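Long-range contact in fatty Acyl-Adenylate Ligase (Escherichia coli, PDB 3PBK), which is a member of the ANL superfamily and carries a domain of the AMP-binding enzyme family: residues W115-L123 and L140-L151. Residues are numbered along the deposited sequence; the frame is centred on the assembly and turned at random.
Sequences WSAKLQGLL and LVNAATHDNPEL
Ser-116 and Ala-144 are the closest pair of CA atoms between helix 115-123 and segment 140-151, 5.7 Å apart. The axes of 115-123 and 140-144 come within 10.4 Å of each other at a crossing angle of -64°. Beyond Ala-144 the segment leaves its helix yet keeps following the first, Thr-145 level with Gln-120 and Asn-148 with Leu-123 in the CA register, before a type I beta turn from Asn-148 to Leu-151.

Ala-144 is central to the packing. Its methyl CB points at the first helix between Ser-116 and Leu-119, with CD2 of Leu-119 at 3.9 Å. At one end of the contact, Leu-140 brings CD2 to within 4.1 Å of Trp-115 CE3, approaching the benzene half of the indole obliquely. The indole is swung there by a chi1 of -165°, with CG anti to the backbone N, while Leu-119 CB lies over one ring face. At the other end CD2 of Leu-123 reaches Leu-151 CD2 at 4.3 Å and also touches Thr-145 and Asn-148. The amide of Gln-120, whose placement is doubtful, lies close to Ala-144 O without bonding to it; its NE2 comes near Asn-148 ND2, the two amide planes 48° apart. Within segment 140-151, Thr-145 OG1 donates to Val-141 O at 3.2 Å from above the carbonyl plane, tying the first residue past the helix back to its last turn.

The contact joins two neighbouring helices beside the four-stranded parallel sheet. Leu-119 packs on Leu-103 of strand 99-103, whereas Val-141 touches both Thr-133 of strand 130-133 and Val-153 of strand 152-155. Trp-115 NE1 is hydrogen-bonded to Ala-104 O, just past strand 99-103, and Leu-151 leads directly into strand 152-155 at the sheet's outer edge.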
ATOM      1  N   TRP A 115      -1.618  14.693  12.994  1.00 56.88           N
ATOM      2  CA  TRP A 115      -0.729  14.865  11.849  1.00 53.48           C
ATOM      3  C   TRP A 115       0.599  15.506  12.230  1.00 51.73           C
ATOM      4  O   TRP A 115       1.663  14.995  11.884  1.00 50.44           O
ATOM      5  CB  TRP A 115      -1.419  15.715  10.782  1.00 52.70           C
ATOM      6  CG  TRP A 115      -0.760  15.671   9.430  1.00 49.35           C
ATOM      7  CD1 TRP A 115      -0.860  14.675   8.503  1.00 48.37           C
ATOM      8  CD2 TRP A 115       0.081  16.675   8.847  1.00 47.60           C
ATOM      9  NE1 TRP A 115      -0.129  14.992   7.384  1.00 46.05           N
ATOM     10  CE2 TRP A 115       0.456  16.216   7.568  1.00 45.48           C
ATOM     11  CE3 TRP A 115       0.555  17.917   9.280  1.00 47.98           C
ATOM     12  CZ2 TRP A 115       1.280  16.952   6.723  1.00 43.94           C
ATOM     13  CZ3 TRP A 115       1.375  18.646   8.437  1.00 46.11           C
ATOM     14  CH2 TRP A 115       1.731  18.160   7.176  1.00 44.05           C
ATOM     15  N   SER A 116       0.530  16.631  12.937  1.00 53.21           N
ATOM     16  CA  SER A 116       1.732  17.364  13.322  1.00 51.25           C
ATOM     17  C   SER A 116       2.683  16.546  14.200  1.00 49.99           C
ATOM     18  O   SER A 116       3.884  16.514  13.947  1.00 49.14           O
ATOM     19  CB  SER A 116       1.372  18.697  13.971  1.00 51.08           C
ATOM     20  OG  SER A 116       0.958  19.623  12.980  1.00 49.10           O
ATOM     21  N   ALA A 117       2.161  15.877  15.220  1.00 50.20           N
ATOM     22  CA  ALA A 117       2.986  14.933  15.968  1.00 50.39           C
ATOM     23  C   ALA A 117       3.724  13.993  15.003  1.00 48.91           C
ATOM     24  O   ALA A 117       4.947  13.855  15.071  1.00 46.57           O
ATOM     25  CB  ALA A 117       2.139  14.138  16.966  1.00 51.70           C
ATOM     26  N   LYS A 118       2.973  13.357  14.101  1.00 50.25           N
ATOM     27  CA  LYS A 118       3.551  12.489  13.074  1.00 48.79           C
ATOM     28  C   LYS A 118       4.631  13.208  12.276  1.00 46.57           C
ATOM     29  O   LYS A 118       5.755  12.717  12.157  1.00 45.93           O
ATOM     30  CB  LYS A 118       2.468  11.986  12.115  1.00 49.95           C
ATOM     31  CG  LYS A 118       1.795  10.691  12.538  1.00 52.06           C
ATOM     32  CD  LYS A 118       0.570  10.390  11.680  1.00 53.72           C
ATOM     33  CE  LYS A 118      -0.124   9.112  12.136  1.00 55.79           C
ATOM     34  NZ  LYS A 118       0.784   7.922  12.079  1.00 54.04           N
ATOM     35  N   LEU A 119       4.283  14.373  11.733  1.00 46.13           N
ATOM     36  CA  LEU A 119       5.184  15.127  10.865  1.00 44.46           C
ATOM     37  C   LEU A 119       6.515  15.480  11.524  1.00 42.85           C
ATOM     38  O   LEU A 119       7.563  15.447  10.880  1.00 41.17           O
ATOM     39  CB  LEU A 119       4.508  16.400  10.357  1.00 43.99           C
ATOM     40  CG  LEU A 119       5.442  17.403   9.672  1.00 42.57           C
ATOM     41  CD1 LEU A 119       6.132  16.794   8.458  1.00 39.65           C
ATOM     42  CD2 LEU A 119       4.692  18.664   9.282  1.00 43.66           C
ATOM     43  N   GLN A 120       6.480  15.828  12.803  1.00 43.48           N
ATOM     44  CA  GLN A 120       7.702  16.239  13.474  1.00 42.81           C
ATOM     45  C   GLN A 120       8.654  15.065  13.634  1.00 40.57           C
ATOM     46  O   GLN A 120       9.875  15.238  13.616  1.00 40.16           O
ATOM     47  CB  GLN A 120       7.398  16.881  14.825  1.00 44.07           C
ATOM     48  CG  GLN A 120       6.187  17.772  14.787  1.00 45.01           C
ATOM     49  CD  GLN A 120       6.495  19.172  15.230  1.00 47.32           C
ATOM     50  OE1 GLN A 120       5.590  19.951  15.540  1.00 48.03           O
ATOM     51  NE2 GLN A 120       7.781  19.515  15.250  1.00 47.05           N
ATOM     52  N   GLY A 121       8.090  13.873  13.786  1.00 39.59           N
ATOM     53  CA  GLY A 121       8.895  12.673  13.923  1.00 39.76           C
ATOM     54  C   GLY A 121       9.515  12.277  12.598  1.00 38.86           C
ATOM     55  O   GLY A 121      10.642  11.774  12.538  1.00 37.10           O
ATOM     56  N   LEU A 122       8.759  12.498  11.527  1.00 38.26           N
ATOM     57  CA  LEU A 122       9.258  12.270  10.188  1.00 36.33           C
ATOM     58  C   LEU A 122      10.505  13.124   9.978  1.00 36.27           C
ATOM     59  O   LEU A 122      11.509  12.662   9.430  1.00 34.81           O
ATOM     60  CB  LEU A 122       8.176  12.636   9.177  1.00 37.33           C
ATOM     61  CG  LEU A 122       8.401  12.461   7.663  1.00 34.24           C
ATOM     62  CD1 LEU A 122       9.665  13.164   7.126  1.00 32.63           C
ATOM     63  CD2 LEU A 122       8.388  10.998   7.281  1.00 31.23           C
ATOM     64  N   LEU A 123      10.434  14.373  10.433  1.00 37.44           N
ATOM     65  CA  LEU A 123      11.528  15.328  10.276  1.00 36.83           C
ATOM     66  C   LEU A 123      12.740  14.959  11.125  1.00 36.70           C
ATOM     67  O   LEU A 123      13.885  15.104  10.693  1.00 35.80           O
ATOM     68  CB  LEU A 123      11.051  16.738  10.619  1.00 37.65           C
ATOM     69  CG  LEU A 123      10.398  17.520   9.481  1.00 37.42           C
ATOM     70  CD1 LEU A 123       9.882  16.581   8.410  1.00 36.51           C
ATOM     71  CD2 LEU A 123       9.286  18.405  10.008  1.00 39.14           C
ATOM     72  N   LEU A 140      -0.799  24.942   7.897  1.00 43.05           N
ATOM     73  CA  LEU A 140      -0.481  23.795   8.743  1.00 43.44           C
ATOM     74  C   LEU A 140       1.019  23.497   8.799  1.00 43.30           C
ATOM     75  O   LEU A 140       1.583  23.311   9.882  1.00 42.97           O
ATOM     76  CB  LEU A 140      -1.243  22.563   8.256  1.00 43.08           C
ATOM     77  CG  LEU A 140      -1.527  21.515   9.325  1.00 43.71           C
ATOM     78  CD1 LEU A 140      -2.034  22.187  10.585  1.00 45.18           C
ATOM     79  CD2 LEU A 140      -2.532  20.507   8.809  1.00 46.85           C
ATOM     80  N   VAL A 141       1.657  23.449   7.629  1.00 42.61           N
ATOM     81  CA  VAL A 141       3.085  23.161   7.559  1.00 43.24           C
ATOM     82  C   VAL A 141       3.840  24.156   8.423  1.00 43.70           C
ATOM     83  O   VAL A 141       4.583  23.768   9.322  1.00 44.66           O
ATOM     84  CB  VAL A 141       3.647  23.215   6.111  1.00 41.60           C
ATOM     85  CG1 VAL A 141       5.140  22.916   6.115  1.00 38.70           C
ATOM     86  CG2 VAL A 141       2.918  22.245   5.197  1.00 38.36           C
ATOM     87  N   ASN A 142       3.642  25.442   8.155  1.00 43.50           N
ATOM     88  CA  ASN A 142       4.341  26.477   8.909  1.00 44.06           C
ATOM     89  C   ASN A 142       4.086  26.367  10.405  1.00 44.05           C
ATOM     90  O   ASN A 142       4.998  26.528  11.219  1.00 45.03           O
ATOM     91  CB  ASN A 142       3.978  27.871   8.395  1.00 42.64           C
ATOM     92  CG  ASN A 142       4.746  28.245   7.145  1.00 42.23           C
ATOM     93  OD1 ASN A 142       5.667  29.061   7.188  1.00 42.05           O
ATOM     94  ND2 ASN A 142       4.386  27.631   6.024  1.00 42.12           N
ATOM     95  N   ALA A 143       2.842  26.075  10.759  1.00 43.47           N
ATOM     96  CA  ALA A 143       2.462  25.949  12.153  1.00 44.43           C
ATOM     97  C   ALA A 143       3.129  24.739  12.825  1.00 47.32           C
ATOM     98  O   ALA A 143       3.291  24.712  14.047  1.00 48.48           O
ATOM     99  CB  ALA A 143       0.952  25.876  12.273  1.00 42.38           C
ATOM    100  N   ALA A 144       3.533  23.754  12.024  1.00 46.45           N
ATOM    101  CA  ALA A 144       4.105  22.511  12.548  1.00 46.08           C
ATOM    102  C   ALA A 144       5.644  22.462  12.513  1.00 47.04           C
ATOM    103  O   ALA A 144       6.276  21.841  13.370  1.00 47.32           O
ATOM    104  CB  ALA A 144       3.512  21.315  11.814  1.00 46.08           C
ATOM    105  N   THR A 145       6.243  23.111  11.517  1.00 46.43           N
ATOM    106  CA  THR A 145       7.694  23.199  11.427  1.00 45.76           C
ATOM    107  C   THR A 145       8.170  24.359  12.283  1.00 49.03           C
ATOM    108  O   THR A 145       9.301  24.824  12.167  1.00 49.71           O
ATOM    109  CB  THR A 145       8.144  23.430   9.988  1.00 43.22           C
ATOM    110  OG1 THR A 145       7.638  24.683   9.519  1.00 42.98           O
ATOM    111  CG2 THR A 145       7.622  22.329   9.099  1.00 44.30           C
ATOM    112  N   HIS A 146       7.271  24.823  13.140  1.00 52.23           N
ATOM    113  CA  HIS A 146       7.513  25.913  14.083  1.00 55.94           C
ATOM    114  C   HIS A 146       8.907  25.860  14.729  1.00 55.62           C
ATOM    115  O   HIS A 146       9.536  26.895  14.940  1.00 54.52           O
ATOM    116  CB  HIS A 146       6.413  25.875  15.163  1.00 57.83           C
ATOM    117  CG  HIS A 146       6.116  27.200  15.791  1.00 61.69           C
ATOM    118  ND1 HIS A 146       5.979  28.360  15.056  1.00 63.55           N
ATOM    119  CD2 HIS A 146       5.899  27.546  17.083  1.00 64.19           C
ATOM    120  CE1 HIS A 146       5.712  29.365  15.871  1.00 66.97           C
ATOM    121  NE2 HIS A 146       5.656  28.897  17.107  1.00 67.88           N
ATOM    122  N   ASP A 147       9.386  24.654  15.031  1.00 54.45           N
ATOM    123  CA  ASP A 147      10.647  24.492  15.753  1.00 54.29           C
ATOM    124  C   ASP A 147      11.738  23.780  14.955  1.00 53.12           C
ATOM    125  O   ASP A 147      12.705  23.260  15.524  1.00 52.71           O
ATOM    126  CB  ASP A 147      10.411  23.779  17.081  1.00 56.95           C
ATOM    127  CG  ASP A 147       9.458  24.537  17.977  1.00 61.86           C
ATOM    128  OD1 ASP A 147       9.936  25.169  18.948  1.00 64.08           O
ATOM    129  OD2 ASP A 147       8.235  24.521  17.698  1.00 61.93           O
ATOM    130  N   ASN A 148      11.567  23.753  13.635  1.00 51.36           N
ATOM    131  CA  ASN A 148      12.634  23.361  12.723  1.00 48.76           C
ATOM    132  C   ASN A 148      13.046  24.569  11.894  1.00 45.95           C
ATOM    133  O   ASN A 148      12.460  24.838  10.842  1.00 44.37           O
ATOM    134  CB  ASN A 148      12.199  22.213  11.804  1.00 47.28           C
ATOM    135  CG  ASN A 148      12.059  20.899  12.537  1.00 47.69           C
ATOM    136  OD1 ASN A 148      12.971  20.069  12.525  1.00 47.40           O
ATOM    137  ND2 ASN A 148      10.915  20.704  13.194  1.00 49.08           N
ATOM    138  N   PRO A 149      14.051  25.317  12.375  1.00 45.03           N
ATOM    139  CA  PRO A 149      14.498  26.536  11.688  1.00 43.23           C
ATOM    140  C   PRO A 149      15.227  26.194  10.393  1.00 41.74           C
ATOM    141  O   PRO A 149      15.076  26.887   9.381  1.00 40.12           O
ATOM    142  CB  PRO A 149      15.470  27.168  12.691  1.00 41.43           C
ATOM    143  CG  PRO A 149      15.209  26.457  14.008  1.00 43.25           C
ATOM    144  CD  PRO A 149      14.789  25.081  13.626  1.00 44.06           C
ATOM    145  N   GLU A 150      15.995  25.109  10.440  1.00 41.77           N
ATOM    146  CA  GLU A 150      16.830  24.674   9.325  1.00 42.41           C
ATOM    147  C   GLU A 150      16.021  24.118   8.155  1.00 41.11           C
ATOM    148  O   GLU A 150      16.574  23.480   7.258  1.00 40.71           O
ATOM    149  CB  GLU A 150      17.839  23.616   9.798  1.00 42.69           C
ATOM    150  CG  GLU A 150      17.233  22.237  10.034  1.00 43.18           C
ATOM    151  CD  GLU A 150      15.965  22.303  10.873  1.00 46.25           C
ATOM    152  OE1 GLU A 150      14.882  21.933  10.355  1.00 45.67           O
ATOM    153  OE2 GLU A 150      16.052  22.742  12.047  1.00 47.77           O
ATOM    154  N   LEU A 151      14.719  24.360   8.156  1.00 39.94           N
ATOM    155  CA  LEU A 151      13.864  23.824   7.110  1.00 37.66           C
ATOM    156  C   LEU A 151      13.278  24.935   6.254  1.00 35.45           C
ATOM    157  O   LEU A 151      12.556  25.784   6.758  1.00 35.65           O
ATOM    158  CB  LEU A 151      12.744  22.983   7.729  1.00 37.74           C
ATOM    159  CG  LEU A 151      11.774  22.306   6.756  1.00 35.77           C
ATOM    160  CD1 LEU A 151      12.522  21.390   5.801  1.00 32.39           C
ATOM    161  CD2 LEU A 151      10.673  21.552   7.499  1.00 35.14           C
TER